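Long-range contact in EscN (Escherichia coli O127:H6, PDB 2OBL), which belongs to the P-loop NTPase clan, in the ATP synthase alpha/beta family, and is probably a component of a type III secretion system: residues A[312-324]-A[335-347]. The protein carries 1 engineered substitution. Numbering follows the deposited sequence.
Sequences DKAIKNRKLIQNF and YEKTIESLFKVVA
Val345 and Phe324 are the main apolar residues of an antiparallel helix-helix contact in the C-terminal helical part of EscN, where helix 318-324 lies against the last helix, 335-345, with axes 9.4 Å apart and at 157°. The pairing illustrates how one large ring can fill a hole on a neighbouring helix. Phe324, its CG anti to the backbone N (chi1 176°), enters as a knob among Thr338, Ser341, Leu342 and Val345. The CB of Ser341 and the carbonyl of Thr338 lie at the rim of the ring, near its plane, with Phe324 CE1 3.4 Å from Thr338 O. Leu342 meets the tip of the ring, Phe324 CZ to Leu342 CB 3.9 Å, while Val345 CG1 packs against CB at the base of the Phe324 side chain.

This single knob-into-hole is joined by a second cluster one turn back along helix 318-324. Val345 CG1 comes 3.5 Å from the carbonyl O of Leu320 and also touches that leucine's CB; from the neighbouring position, Ile321 brings CG1 to within 4.0 Å of Val345 CB. Ile321 also touches Ile288 of helix 275-290, and helix 60-65 touches Leu342 and Thr338, whose hydroxyl is bonded to Ser334 O.

Polar contacts take over at the chain's C-terminus. The extended side chain of Lys313 donates a hydrogen bond from NZ to the carbonyl O of Val346 (2.7 Å), with a C=O...N angle of 153° and the donor somewhat out of the carbonyl plane. The same ammonium forms a salt bridge with Glu283, and the C-terminal carboxylate is near, Ala347 OXT being 4.3 Å from Lys313 NZ, beyond salt-bridge range but probably adding some electrostatic attraction.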
loop_
_atom_site.group_PDB
_atom_site.type_symbol
_atom_site.label_atom_id
_atom_site.label_comp_id
_atom_site.label_asym_id
_atom_site.label_seq_id
_atom_site.Cartn_x
_atom_site.Cartn_y
_atom_site.Cartn_z
ATOM N N ASP A 312 24.017 -20.854 -11.517
ATOM C CA ASP A 312 23.460 -22.044 -12.161
ATOM C C ASP A 312 22.050 -22.350 -11.661
ATOM O O ASP A 312 21.166 -22.700 -12.444
ATOM C CB ASP A 312 24.375 -23.254 -11.932
ATOM C CG ASP A 312 25.774 -23.042 -12.486
ATOM O OD1 ASP A 312 25.925 -22.252 -13.441
ATOM O OD2 ASP A 312 26.723 -23.667 -11.964
ATOM N N LYS A 313 21.853 -22.213 -10.355
ATOM C CA LYS A 313 20.552 -22.451 -9.738
ATOM C C LYS A 313 19.520 -21.430 -10.214
ATOM O O LYS A 313 18.352 -21.761 -10.417
ATOM C CB LYS A 313 20.677 -22.389 -8.222
ATOM C CG LYS A 313 19.476 -22.951 -7.489
ATOM C CD LYS A 313 19.728 -23.003 -5.999
ATOM C CE LYS A 313 18.612 -23.735 -5.291
ATOM N NZ LYS A 313 18.840 -23.770 -3.826
ATOM N N ALA A 314 19.968 -20.191 -10.395
ATOM C CA ALA A 314 19.101 -19.099 -10.828
ATOM C C ALA A 314 18.449 -19.375 -12.179
ATOM O O ALA A 314 17.272 -19.073 -12.383
ATOM C CB ALA A 314 19.884 -17.798 -10.877
ATOM N N ILE A 315 19.220 -19.945 -13.102
ATOM C CA ILE A 315 18.703 -20.268 -14.424
ATOM C C ILE A 315 17.767 -21.461 -14.332
ATOM O O ILE A 315 16.686 -21.474 -14.924
ATOM C CB ILE A 315 19.839 -20.609 -15.415
ATOM C CG1 ILE A 315 21.000 -19.618 -15.278
ATOM C CG2 ILE A 315 19.306 -20.648 -16.845
ATOM C CD1 ILE A 315 20.694 -18.218 -15.788
ATOM N N LYS A 316 18.201 -22.465 -13.581
ATOM C CA LYS A 316 17.432 -23.677 -13.378
ATOM C C LYS A 316 16.080 -23.371 -12.741
ATOM O O LYS A 316 15.079 -24.018 -13.053
ATOM C CB LYS A 316 18.224 -24.639 -12.491
ATOM C CG LYS A 316 17.600 -26.007 -12.311
ATOM C CD LYS A 316 18.303 -26.759 -11.199
ATOM C CE LYS A 316 19.811 -26.584 -11.283
ATOM N NZ LYS A 316 20.493 -27.090 -10.060
ATOM N N ASN A 317 16.056 -22.380 -11.853
ATOM C CA ASN A 317 14.846 -22.066 -11.088
ATOM C C ASN A 317 14.047 -20.877 -11.630
ATOM O O ASN A 317 13.009 -20.517 -11.070
ATOM C CB ASN A 317 15.181 -21.860 -9.604
ATOM C CG ASN A 317 15.496 -23.165 -8.886
ATOM O OD1 ASN A 317 15.657 -23.193 -7.665
ATOM N ND2 ASN A 317 15.579 -24.253 -9.640
ATOM N N ARG A 318 14.520 -20.298 -12.731
ATOM C CA ARG A 318 13.904 -19.109 -13.332
ATOM C C ARG A 318 12.387 -19.215 -13.513
ATOM O O ARG A 318 11.634 -18.408 -12.961
ATOM C CB ARG A 318 14.577 -18.776 -14.667
ATOM C CG ARG A 318 13.808 -17.792 -15.542
ATOM C CD ARG A 318 13.887 -16.365 -15.025
ATOM N NE ARG A 318 13.537 -15.401 -16.070
ATOM C CZ ARG A 318 13.579 -14.082 -15.921
ATOM N NH1 ARG A 318 13.954 -13.554 -14.762
ATOM N NH2 ARG A 318 13.247 -13.289 -16.931
ATOM N N LYS A 319 11.939 -20.211 -14.274
ATOM C CA LYS A 319 10.506 -20.374 -14.540
ATOM C C LYS A 319 9.674 -20.541 -13.271
ATOM O O LYS A 319 8.563 -20.019 -13.178
ATOM C CB LYS A 319 10.246 -21.541 -15.497
ATOM C CG LYS A 319 8.784 -21.676 -15.912
ATOM C CD LYS A 319 8.545 -22.938 -16.732
ATOM C CE LYS A 319 7.062 -23.286 -16.771
ATOM N NZ LYS A 319 6.813 -24.680 -17.247
ATOM N N LEU A 320 10.203 -21.280 -12.300
ATOM C CA LEU A 320 9.512 -21.455 -11.028
ATOM C C LEU A 320 9.402 -20.118 -10.306
ATOM O O LEU A 320 8.320 -19.716 -9.871
ATOM C CB LEU A 320 10.252 -22.457 -10.145
ATOM C CG LEU A 320 10.057 -23.924 -10.520
ATOM C CD1 LEU A 320 10.803 -24.802 -9.541
ATOM C CD2 LEU A 320 8.576 -24.265 -10.550
ATOM N N ILE A 321 10.537 -19.438 -10.194
ATOM C CA ILE A 321 10.613 -18.148 -9.514
ATOM C C ILE A 321 9.710 -17.104 -10.179
ATOM O O ILE A 321 8.962 -16.400 -9.504
ATOM C CB ILE A 321 12.073 -17.644 -9.442
ATOM C CG1 ILE A 321 12.895 -18.546 -8.511
ATOM C CG2 ILE A 321 12.119 -16.199 -8.964
ATOM C CD1 ILE A 321 14.392 -18.345 -8.619
ATOM N N GLN A 322 9.767 -17.024 -11.505
ATOM C CA GLN A 322 8.960 -16.053 -12.233
ATOM C C GLN A 322 7.458 -16.339 -12.133
ATOM O O GLN A 322 6.666 -15.419 -11.955
ATOM C CB GLN A 322 9.414 -15.945 -13.698
ATOM C CG GLN A 322 10.817 -15.374 -13.860
ATOM C CD GLN A 322 10.954 -13.984 -13.259
ATOM O OE1 GLN A 322 11.863 -13.714 -12.470
ATOM N NE2 GLN A 322 10.040 -13.101 -13.620
ATOM N N ASN A 323 7.069 -17.610 -12.230
ATOM C CA ASN A 323 5.665 -17.992 -12.038
ATOM C C ASN A 323 5.160 -17.706 -10.627
ATOM O O ASN A 323 3.953 -17.537 -10.402
ATOM C CB ASN A 323 5.452 -19.476 -12.342
ATOM C CG ASN A 323 5.471 -19.780 -13.818
ATOM O OD1 ASN A 323 5.543 -18.878 -14.655
ATOM N ND2 ASN A 323 5.402 -21.060 -14.153
ATOM N N PHE A 324 6.092 -17.678 -9.679
ATOM C CA PHE A 324 5.770 -17.394 -8.287
ATOM C C PHE A 324 5.519 -15.889 -8.081
ATOM O O PHE A 324 4.481 -15.484 -7.542
ATOM C CB PHE A 324 6.901 -17.884 -7.375
ATOM C CG PHE A 324 6.702 -17.550 -5.911
ATOM C CD1 PHE A 324 5.834 -18.294 -5.124
ATOM C CD2 PHE A 324 7.390 -16.495 -5.326
ATOM C CE1 PHE A 324 5.653 -17.994 -3.782
ATOM C CE2 PHE A 324 7.201 -16.180 -3.976
ATOM C CZ PHE A 324 6.338 -16.937 -3.209
ATOM N N TYR A 335 -2.123 -18.055 2.071
ATOM C CA TYR A 335 -0.830 -17.841 2.695
ATOM C C TYR A 335 -0.117 -19.174 2.861
ATOM O O TYR A 335 1.085 -19.281 2.623
ATOM C CB TYR A 335 -0.992 -17.118 4.032
ATOM C CG TYR A 335 0.306 -16.643 4.662
ATOM C CD1 TYR A 335 1.202 -15.839 3.956
ATOM C CD2 TYR A 335 0.624 -16.981 5.970
ATOM C CE1 TYR A 335 2.394 -15.408 4.538
ATOM C CE2 TYR A 335 1.807 -16.550 6.562
ATOM C CZ TYR A 335 2.685 -15.758 5.840
ATOM O OH TYR A 335 3.855 -15.326 6.431
ATOM N N GLU A 336 -0.866 -20.200 3.253
ATOM C CA GLU A 336 -0.301 -21.546 3.293
ATOM C C GLU A 336 0.304 -21.911 1.937
ATOM O O GLU A 336 1.462 -22.314 1.855
ATOM C CB GLU A 336 -1.358 -22.566 3.701
ATOM C CG GLU A 336 -0.905 -24.013 3.537
ATOM C CD GLU A 336 -1.969 -25.011 3.932
ATOM O OE1 GLU A 336 -2.668 -25.534 3.030
ATOM O OE2 GLU A 336 -2.113 -25.272 5.147
ATOM N N LYS A 337 -0.468 -21.739 0.871
ATOM C CA LYS A 337 -0.000 -22.091 -0.464
ATOM C C LYS A 337 1.216 -21.280 -0.890
ATOM O O LYS A 337 2.125 -21.806 -1.535
ATOM C CB LYS A 337 -1.111 -21.924 -1.499
ATOM C CG LYS A 337 -0.647 -22.197 -2.924
ATOM C CD LYS A 337 -1.789 -22.673 -3.812
ATOM C CE LYS A 337 -2.688 -21.519 -4.224
ATOM N NZ LYS A 337 -3.856 -22.019 -5.002
ATOM N N THR A 338 1.210 -19.989 -0.554
ATOM C CA THR A 338 2.319 -19.103 -0.900
ATOM C C THR A 338 3.627 -19.590 -0.297
ATOM O O THR A 338 4.652 -19.663 -0.979
ATOM C CB THR A 338 2.036 -17.660 -0.441
ATOM O OG1 THR A 338 0.988 -17.123 -1.251
ATOM C CG2 THR A 338 3.281 -16.770 -0.592
ATOM N N ILE A 339 3.588 -19.934 0.985
ATOM C CA ILE A 339 4.782 -20.426 1.647
ATOM C C ILE A 339 5.229 -21.773 1.055
ATOM O O ILE A 339 6.414 -21.980 0.801
ATOM C CB ILE A 339 4.596 -20.491 3.184
ATOM C CG1 ILE A 339 4.228 -19.097 3.714
ATOM C CG2 ILE A 339 5.869 -21.019 3.860
ATOM C CD1 ILE A 339 3.933 -19.038 5.214
ATOM N N GLU A 340 4.291 -22.680 0.808
ATOM C CA GLU A 340 4.664 -23.963 0.209
ATOM C C GLU A 340 5.315 -23.750 -1.163
ATOM O O GLU A 340 6.289 -24.419 -1.522
ATOM C CB GLU A 340 3.451 -24.898 0.113
ATOM C CG GLU A 340 2.958 -25.378 1.480
ATOM C CD GLU A 340 1.844 -26.408 1.396
ATOM O OE1 GLU A 340 1.405 -26.735 0.271
ATOM O OE2 GLU A 340 1.411 -26.899 2.460
ATOM N N SER A 341 4.773 -22.804 -1.925
ATOM C CA SER A 341 5.282 -22.514 -3.261
ATOM C C SER A 341 6.677 -21.889 -3.219
ATOM O O SER A 341 7.519 -22.180 -4.066
ATOM C CB SER A 341 4.307 -21.608 -4.025
ATOM O OG SER A 341 3.093 -22.308 -4.280
ATOM N N LEU A 342 6.912 -21.023 -2.239
ATOM C CA LEU A 342 8.226 -20.406 -2.049
ATOM C C LEU A 342 9.324 -21.451 -1.834
ATOM O O LEU A 342 10.391 -21.392 -2.452
ATOM C CB LEU A 342 8.196 -19.446 -0.860
ATOM C CG LEU A 342 9.533 -18.835 -0.430
ATOM C CD1 LEU A 342 10.134 -17.981 -1.550
ATOM C CD2 LEU A 342 9.332 -17.997 0.816
ATOM N N PHE A 343 9.066 -22.404 -0.951
ATOM C CA PHE A 343 10.046 -23.455 -0.691
ATOM C C PHE A 343 10.375 -24.234 -1.964
ATOM O O PHE A 343 11.533 -24.582 -2.210
ATOM C CB PHE A 343 9.566 -24.380 0.420
ATOM C CG PHE A 343 9.776 -23.820 1.794
ATOM C CD1 PHE A 343 10.762 -24.325 2.618
ATOM C CD2 PHE A 343 8.994 -22.783 2.261
ATOM C CE1 PHE A 343 10.948 -23.808 3.893
ATOM C CE2 PHE A 343 9.185 -22.263 3.529
ATOM C CZ PHE A 343 10.157 -22.776 4.336
ATOM N N LYS A 344 9.355 -24.476 -2.778
ATOM C CA LYS A 344 9.527 -25.158 -4.055
ATOM C C LYS A 344 10.436 -24.404 -5.042
ATOM O O LYS A 344 11.222 -25.023 -5.759
ATOM C CB LYS A 344 8.168 -25.454 -4.702
ATOM C CG LYS A 344 7.323 -26.509 -3.971
ATOM C CD LYS A 344 8.126 -27.746 -3.600
ATOM C CE LYS A 344 7.236 -28.813 -2.951
ATOM N NZ LYS A 344 6.355 -28.178 -1.930
ATOM N N VAL A 345 10.346 -23.077 -5.075
ATOM C CA VAL A 345 11.139 -22.293 -6.037
ATOM C C VAL A 345 12.622 -22.158 -5.661
ATOM O O VAL A 345 13.451 -21.838 -6.508
ATOM C CB VAL A 345 10.532 -20.885 -6.339
ATOM C CG1 VAL A 345 9.066 -20.990 -6.732
ATOM C CG2 VAL A 345 10.713 -19.940 -5.158
ATOM N N VAL A 346 12.960 -22.404 -4.400
ATOM C CA VAL A 346 14.361 -22.343 -3.991
ATOM C C VAL A 346 14.986 -23.725 -3.795
ATOM O O VAL A 346 16.154 -23.842 -3.420
ATOM C CB VAL A 346 14.557 -21.471 -2.730
ATOM C CG1 VAL A 346 13.970 -20.093 -2.961
ATOM C CG2 VAL A 346 13.937 -22.135 -1.502
ATOM N N ALA A 347 14.204 -24.767 -4.049
ATOM C CA ALA A 347 14.697 -26.137 -3.921
ATOM C C ALA A 347 15.678 -26.457 -5.046
ATOM O O ALA A 347 15.565 -25.927 -6.157
ATOM C CB ALA A 347 13.543 -27.117 -3.927
ATOM O OXT ALA A 347 16.609 -27.246 -4.872
#